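Local structure of biofilm-surface layer protein A (Bacillus subtilis, 4BHU) at residues E19-I25 / N93-A99; G100-A106 / A119-V125. The protein self-polymerizes into a stable layer on the surface of biofilms that makes them hydrophobic, and is required for complex colony architecture. The protein carries 1 engineered substitution. All coordinates share one frame; numbering follows the deposited sequence.

Contact 1: E19-I25 / N93-A99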
loop_
_atom_site.group_PDB
_atom_site.type_symbol
_atom_site.label_atom_id
_atom_site.label_comp_id
_atom_site.label_asym_id
_atom_site.label_seq_id
_atom_site.Cartn_x
_atom_site.Cartn_y
_atom_site.Cartn_z
ATOM N N GLU I 19 32.732 -32.703 -38.283
ATOM C CA GLU I 19 31.644 -33.668 -38.258
ATOM C C GLU I 19 31.997 -34.888 -37.415
ATOM O O GLU I 19 33.064 -35.474 -37.576
ATOM C CB GLU I 19 31.279 -34.098 -39.685
ATOM C CG GLU I 19 32.425 -34.744 -40.486
ATOM C CD GLU I 19 31.965 -35.249 -41.849
ATOM O OE1 GLU I 19 30.741 -35.446 -42.018
ATOM O OE2 GLU I 19 32.815 -35.448 -42.751
ATOM N N TRP I 20 31.094 -35.222 -36.497
ATOM C CA TRP I 20 31.137 -36.438 -35.684
ATOM C C TRP I 20 32.078 -36.348 -34.488
ATOM O O TRP I 20 32.196 -37.307 -33.727
ATOM C CB TRP I 20 31.445 -37.700 -36.529
ATOM C CG TRP I 20 30.610 -37.827 -37.758
ATOM C CD1 TRP I 20 31.056 -37.922 -39.046
ATOM C CD2 TRP I 20 29.176 -37.851 -37.829
ATOM N NE1 TRP I 20 29.993 -38.015 -39.912
ATOM C CE2 TRP I 20 28.827 -37.974 -39.191
ATOM C CE3 TRP I 20 28.156 -37.784 -36.873
ATOM C CZ2 TRP I 20 27.503 -38.021 -39.623
ATOM C CZ3 TRP I 20 26.833 -37.849 -37.304
ATOM C CH2 TRP I 20 26.519 -37.962 -38.665
ATOM N N SER I 21 32.723 -35.197 -34.296
ATOM C CA SER I 21 33.546 -34.994 -33.101
ATOM C C SER I 21 32.749 -34.401 -31.937
ATOM O O SER I 21 31.750 -33.710 -32.150
ATOM C CB SER I 21 34.742 -34.092 -33.413
ATOM O OG SER I 21 34.390 -33.030 -34.285
ATOM N N PHE I 22 33.194 -34.684 -30.711
ATOM C CA PHE I 22 32.620 -34.057 -29.519
ATOM C C PHE I 22 33.065 -32.597 -29.396
ATOM O O PHE I 22 34.244 -32.272 -29.583
ATOM C CB PHE I 22 33.030 -34.798 -28.253
ATOM C CG PHE I 22 32.697 -36.256 -28.267
ATOM C CD1 PHE I 22 33.609 -37.183 -28.756
ATOM C CD2 PHE I 22 31.479 -36.709 -27.780
ATOM C CE1 PHE I 22 33.309 -38.533 -28.767
ATOM C CE2 PHE I 22 31.174 -38.062 -27.791
ATOM C CZ PHE I 22 32.092 -38.971 -28.284
ATOM N N SER I 23 32.120 -31.717 -29.076
ATOM C CA SER I 23 32.420 -30.294 -28.950
ATOM C C SER I 23 31.313 -29.604 -28.148
ATOM O O SER I 23 30.484 -30.274 -27.527
ATOM C CB SER I 23 32.569 -29.663 -30.338
ATOM O OG SER I 23 33.138 -28.359 -30.265
ATOM N N ASP I 24 31.325 -28.272 -28.144
ATOM C CA ASP I 24 30.323 -27.482 -27.437
ATOM C C ASP I 24 29.828 -26.391 -28.356
ATOM O O ASP I 24 30.589 -25.873 -29.193
ATOM C CB ASP I 24 30.893 -26.809 -26.183
ATOM C CG ASP I 24 31.631 -27.768 -25.270
ATOM O OD1 ASP I 24 31.022 -28.730 -24.756
ATOM O OD2 ASP I 24 32.829 -27.523 -25.031
ATOM N N ILE I 25 28.552 -26.038 -28.194
ATOM C CA ILE I 25 27.955 -24.969 -28.965
ATOM C C ILE I 25 27.341 -23.939 -28.008
ATOM O O ILE I 25 26.829 -24.289 -26.932
ATOM C CB ILE I 25 26.883 -25.496 -29.955
ATOM C CG1 ILE I 25 27.419 -26.699 -30.740
ATOM C CG2 ILE I 25 26.433 -24.392 -30.923
ATOM C CD1 ILE I 25 27.257 -28.041 -30.003
ATOM N N ASN I 93 29.123 -30.837 -24.564
ATOM C CA ASN I 93 29.561 -32.212 -24.802
ATOM C C ASN I 93 28.659 -32.916 -25.820
ATOM O O ASN I 93 28.071 -33.944 -25.521
ATOM C CB ASN I 93 29.555 -32.975 -23.468
ATOM C CG ASN I 93 30.226 -34.346 -23.559
ATOM O OD1 ASN I 93 31.062 -34.592 -24.434
ATOM N ND2 ASN I 93 29.863 -35.243 -22.641
ATOM N N LYS I 94 28.548 -32.340 -27.015
ATOM C CA LYS I 94 27.684 -32.867 -28.068
ATOM C C LYS I 94 28.488 -33.540 -29.184
ATOM O O LYS I 94 29.634 -33.179 -29.433
ATOM C CB LYS I 94 26.879 -31.729 -28.706
ATOM C CG LYS I 94 25.997 -30.949 -27.745
ATOM C CD LYS I 94 24.929 -31.825 -27.133
ATOM C CE LYS I 94 24.154 -31.082 -26.064
ATOM N NZ LYS I 94 23.100 -31.945 -25.473
ATOM N N THR I 95 27.858 -34.487 -29.881
ATOM C CA THR I 95 28.401 -35.028 -31.123
ATOM C C THR I 95 27.992 -34.173 -32.318
ATOM O O THR I 95 26.816 -34.091 -32.659
ATOM C CB THR I 95 27.899 -36.468 -31.365
ATOM O OG1 THR I 95 28.413 -37.339 -30.347
ATOM C CG2 THR I 95 28.337 -36.958 -32.751
ATOM N N LEU I 96 28.948 -33.519 -32.961
ATOM C CA LEU I 96 28.605 -32.715 -34.120
ATOM C C LEU I 96 28.088 -33.611 -35.249
ATOM O O LEU I 96 28.665 -34.652 -35.521
ATOM C CB LEU I 96 29.806 -31.903 -34.600
ATOM C CG LEU I 96 30.326 -30.801 -33.665
ATOM C CD1 LEU I 96 31.447 -30.030 -34.351
ATOM C CD2 LEU I 96 29.202 -29.853 -33.248
ATOM N N PRO I 97 27.016 -33.189 -35.932
ATOM C CA PRO I 97 26.417 -33.983 -37.014
ATOM C C PRO I 97 27.206 -33.915 -38.330
ATOM O O PRO I 97 28.248 -33.253 -38.413
ATOM C CB PRO I 97 25.065 -33.298 -37.215
ATOM C CG PRO I 97 25.369 -31.864 -36.922
ATOM C CD PRO I 97 26.317 -31.902 -35.756
ATOM N N ALA I 98 26.681 -34.568 -39.367
ATOM C CA ALA I 98 27.318 -34.551 -40.686
ATOM C C ALA I 98 27.707 -33.133 -41.120
ATOM O O ALA I 98 27.083 -32.154 -40.728
ATOM C CB ALA I 98 26.405 -35.192 -41.728
ATOM N N ALA I 99 28.746 -33.033 -41.938
ATOM C CA ALA I 99 29.220 -31.745 -42.397
ATOM C C ALA I 99 28.158 -30.992 -43.188
ATOM O O ALA I 99 27.379 -31.582 -43.958
ATOM C CB ALA I 99 30.497 -31.907 -43.225
#
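Asn93 meets Asp24 and Ser23 where strand 90-95 turns a corner. Its backbone N donates a nearly straight bond (174°) to Asp24 OD1, 2.8 Å away and met almost along the carboxylate C-O bond. With Lys94 it faces the single residue Ser23, a G1 beta bulge: Lys94 N and Lys94 O both bond to the Ser23 backbone. Ile25 CD1 lies across the Lys94 chain, 3.9 Å from Lys94 CG; bent at chi2 (-63°), that chain leads its amine away to a salt bridge with Asp54. Thr95 and Phe22 form an antiparallel non-hydrogen-bonded pair, Thr95 OG1 coming within 3.8 Å of Phe22 CE2, and Thr95 CG2 lies at the edge of the Trp20 ring. Leu96 bonds through both backbone polar atoms, N to Ser21 O (2.9 Å) and O to Trp20 N, while its CD2 approaches Ile25 CD1 on the buried side. The chain from Pro97 to Ala98 then runs beneath the Trp20 indole, Ala98 N lying 3.4 Å from the ring plane, offset toward the rim, and Ala98 CB 3.7 Å from Trp20 CZ2. Ala99 N finally donates to Glu19 OE1 at 3.1 Å, from above the carboxylate plane. Two acidic side chains thus accept backbone N-H groups, Asp24 at the bulge and Glu19 past the end of the strand pairing.

Contact 2: G100-A106 / A119-V125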
loop_
_atom_site.group_PDB
_atom_site.type_symbol
_atom_site.label_atom_id
_atom_site.label_comp_id
_atom_site.label_asym_id
_atom_site.label_seq_id
_atom_site.Cartn_x
_atom_site.Cartn_y
_atom_site.Cartn_z
ATOM N N GLY I 100 28.137 -29.675 -42.978
ATOM C CA GLY I 100 27.163 -28.798 -43.596
ATOM C C GLY I 100 26.964 -27.534 -42.759
ATOM O O GLY I 100 27.571 -27.366 -41.701
ATOM N N THR I 101 26.120 -26.635 -43.243
ATOM C CA THR I 101 25.758 -25.462 -42.462
ATOM C C THR I 101 24.457 -25.766 -41.720
ATOM O O THR I 101 23.519 -26.331 -42.299
ATOM C CB THR I 101 25.581 -24.227 -43.348
ATOM O OG1 THR I 101 24.494 -24.444 -44.259
ATOM C CG2 THR I 101 26.842 -23.964 -44.129
ATOM N N TYR I 102 24.422 -25.392 -40.439
ATOM C CA TYR I 102 23.267 -25.623 -39.574
ATOM C C TYR I 102 22.781 -24.306 -38.975
ATOM O O TYR I 102 23.574 -23.556 -38.380
ATOM C CB TYR I 102 23.649 -26.580 -38.451
ATOM C CG TYR I 102 23.910 -27.985 -38.935
ATOM C CD1 TYR I 102 25.128 -28.329 -39.510
ATOM C CD2 TYR I 102 22.925 -28.973 -38.827
ATOM C CE1 TYR I 102 25.370 -29.619 -39.951
ATOM C CE2 TYR I 102 23.157 -30.260 -39.252
ATOM C CZ TYR I 102 24.375 -30.581 -39.823
ATOM O OH TYR I 102 24.598 -31.874 -40.251
ATOM N N THR I 103 21.487 -24.044 -39.137
ATOM C CA THR I 103 20.887 -22.786 -38.718
ATOM C C THR I 103 20.032 -22.936 -37.458
ATOM O O THR I 103 19.160 -23.810 -37.369
ATOM C CB THR I 103 20.006 -22.186 -39.832
ATOM O OG1 THR I 103 20.771 -22.044 -41.038
ATOM C CG2 THR I 103 19.456 -20.817 -39.404
ATOM N N PHE I 104 20.304 -22.059 -36.499
ATOM C CA PHE I 104 19.585 -21.996 -35.239
ATOM C C PHE I 104 18.705 -20.754 -35.241
ATOM O O PHE I 104 19.061 -19.730 -35.832
ATOM C CB PHE I 104 20.564 -21.903 -34.070
ATOM C CG PHE I 104 21.459 -23.095 -33.935
ATOM C CD1 PHE I 104 22.579 -23.225 -34.734
ATOM C CD2 PHE I 104 21.172 -24.097 -33.024
ATOM C CE1 PHE I 104 23.405 -24.324 -34.611
ATOM C CE2 PHE I 104 21.997 -25.203 -32.895
ATOM C CZ PHE I 104 23.115 -25.315 -33.694
ATOM N N ARG I 105 17.567 -20.862 -34.565
ATOM C CA ARG I 105 16.576 -19.796 -34.501
ATOM C C ARG I 105 16.239 -19.533 -33.037
ATOM O O ARG I 105 16.338 -20.412 -32.178
ATOM C CB ARG I 105 15.314 -20.174 -35.285
ATOM C CG ARG I 105 15.578 -20.375 -36.770
ATOM C CD ARG I 105 14.433 -21.057 -37.516
ATOM N NE ARG I 105 14.733 -21.174 -38.945
ATOM C CZ ARG I 105 15.492 -22.129 -39.482
ATOM N NH1 ARG I 105 16.038 -23.069 -38.722
ATOM N NH2 ARG I 105 15.714 -22.146 -40.789
ATOM N N ALA I 106 15.863 -18.301 -32.748
ATOM C CA ALA I 106 15.480 -17.947 -31.395
ATOM C C ALA I 106 14.588 -16.732 -31.497
ATOM O O ALA I 106 14.831 -15.838 -32.307
ATOM C CB ALA I 106 16.713 -17.653 -30.532
ATOM N N ALA I 119 15.248 -14.155 -34.629
ATOM C CA ALA I 119 16.662 -13.998 -35.004
ATOM C C ALA I 119 17.270 -15.353 -35.403
ATOM O O ALA I 119 16.744 -16.403 -35.020
ATOM C CB ALA I 119 17.448 -13.389 -33.876
ATOM N N GLU I 120 18.376 -15.305 -36.151
ATOM C CA GLU I 120 19.026 -16.488 -36.729
ATOM C C GLU I 120 20.527 -16.378 -36.748
ATOM O O GLU I 120 21.079 -15.290 -36.867
ATOM C CB GLU I 120 18.643 -16.658 -38.191
ATOM C CG GLU I 120 17.391 -17.415 -38.472
ATOM C CD GLU I 120 17.207 -17.592 -39.968
ATOM O OE1 GLU I 120 18.181 -17.313 -40.705
ATOM O OE2 GLU I 120 16.103 -17.985 -40.404
ATOM N N ALA I 121 21.190 -17.525 -36.680
ATOM C CA ALA I 121 22.629 -17.577 -36.852
ATOM C C ALA I 121 23.006 -19.013 -37.198
ATOM O O ALA I 121 22.337 -19.949 -36.764
ATOM C CB ALA I 121 23.345 -17.126 -35.602
ATOM N N SER I 122 24.079 -19.176 -37.974
ATOM C CA SER I 122 24.479 -20.493 -38.486
ATOM C C SER I 122 25.864 -20.876 -38.023
ATOM O O SER I 122 26.670 -20.007 -37.693
ATOM C CB SER I 122 24.464 -20.484 -40.016
ATOM O OG SER I 122 23.139 -20.464 -40.504
ATOM N N ILE I 123 26.132 -22.178 -37.986
ATOM C CA ILE I 123 27.493 -22.690 -37.811
ATOM C C ILE I 123 27.892 -23.630 -38.971
ATOM O O ILE I 123 27.041 -24.269 -39.599
ATOM C CB ILE I 123 27.683 -23.466 -36.486
ATOM C CG1 ILE I 123 26.677 -24.607 -36.388
ATOM C CG2 ILE I 123 27.585 -22.534 -35.285
ATOM C CD1 ILE I 123 26.870 -25.489 -35.170
ATOM N N ASP I 124 29.193 -23.695 -39.243
ATOM C CA ASP I 124 29.741 -24.604 -40.245
ATOM C C ASP I 124 30.352 -25.811 -39.538
ATOM O O ASP I 124 31.279 -25.662 -38.739
ATOM C CB ASP I 124 30.838 -23.902 -41.058
ATOM C CG ASP I 124 30.303 -22.798 -41.951
ATOM O OD1 ASP I 124 29.185 -22.931 -42.481
ATOM O OD2 ASP I 124 31.013 -21.784 -42.126
ATOM N N VAL I 125 29.834 -27.008 -39.808
ATOM C CA VAL I 125 30.465 -28.226 -39.298
ATOM C C VAL I 125 31.389 -28.785 -40.389
ATOM O O VAL I 125 30.951 -29.041 -41.509
ATOM C CB VAL I 125 29.432 -29.285 -38.899
ATOM C CG1 VAL I 125 30.133 -30.591 -38.503
ATOM C CG2 VAL I 125 28.573 -28.776 -37.740
#
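Phe104 and Ile123 meet on the inward face of the hairpin formed by strands 100-109 and 119-125. The isoleucine approaches the ring at its edge, Ile123 CD1 standing 3.7 Å from Phe104 CE1, with CG1 of the same residue close to the ring plane. Ile123 CG1 is held between its own backbone N and carbonyl carbon (chi1 56°), which swings the chain toward the neighbouring strand. Tyr102, on the same face, crosses Val125 at a slant, its CD1 3.9 Å from Val125 CG2. Its hydroxyl is hydrogen-bonded to Ala98 O, while Phe48 packs edge-to-face with its ring and also meets Phe104. Ala10 and Ile12 of strand 7-12 lie against Ile123 on this side, so the hairpin joins the packing between the two sheets.

The other face is polar. Thr103 OG1 and Ser122 OG share a hydrogen bond of 2.9 Å across a non-hydrogen-bonded pair, either hydroxyl being able to donate. Arg105 and Glu120 run alongside each other, their aliphatic parts in contact at Arg105 CG and Glu120 CG, 3.9 Å apart. Their charged ends are turned steeply, guanidinium and carboxylate planes 74° apart, and the salt bridge from Arg105 NE to Glu120 OE2 is long at 3.8 Å; the oxygen sits well out of the guanidinium plane. Tyr118 OH is hydrogen-bonded to that same carboxylate oxygen and only weakly to Arg105 NE.

Between the faces, eight backbone hydrogen bonds join the strands from Gly100-Val125 to Ala106-Ala119. The chemistry is therefore divided: regular backbone bonding sets the register, apolar contacts fasten the hairpin inward, and the Arg105-Glu120 pair probably contributes mainly through charge attraction, since no N-H points at the carboxylate.

Overall arrangement
The two contacts have centres about 14 Å apart and follow in series along the chain: Ala99, the last residue of contact 1, leads directly into Gly100 of contact 2. Contact 1 belongs to the three-stranded sheet 7-12, 22-30, 90-95; contact 2 is the hairpin at one edge of the five-stranded sheet, where 119-125 is outermost within the chain. The loop 96-99 carries the chain from the first sheet to the second. Here contacts 1 and 2 touch, Pro97 CG lying 3.3 Å from Tyr102 CZ and Glu19 N 3.4 Å from Val125 CG1. Together they tie the two sheets of the biofilm surface layer A domain at one end.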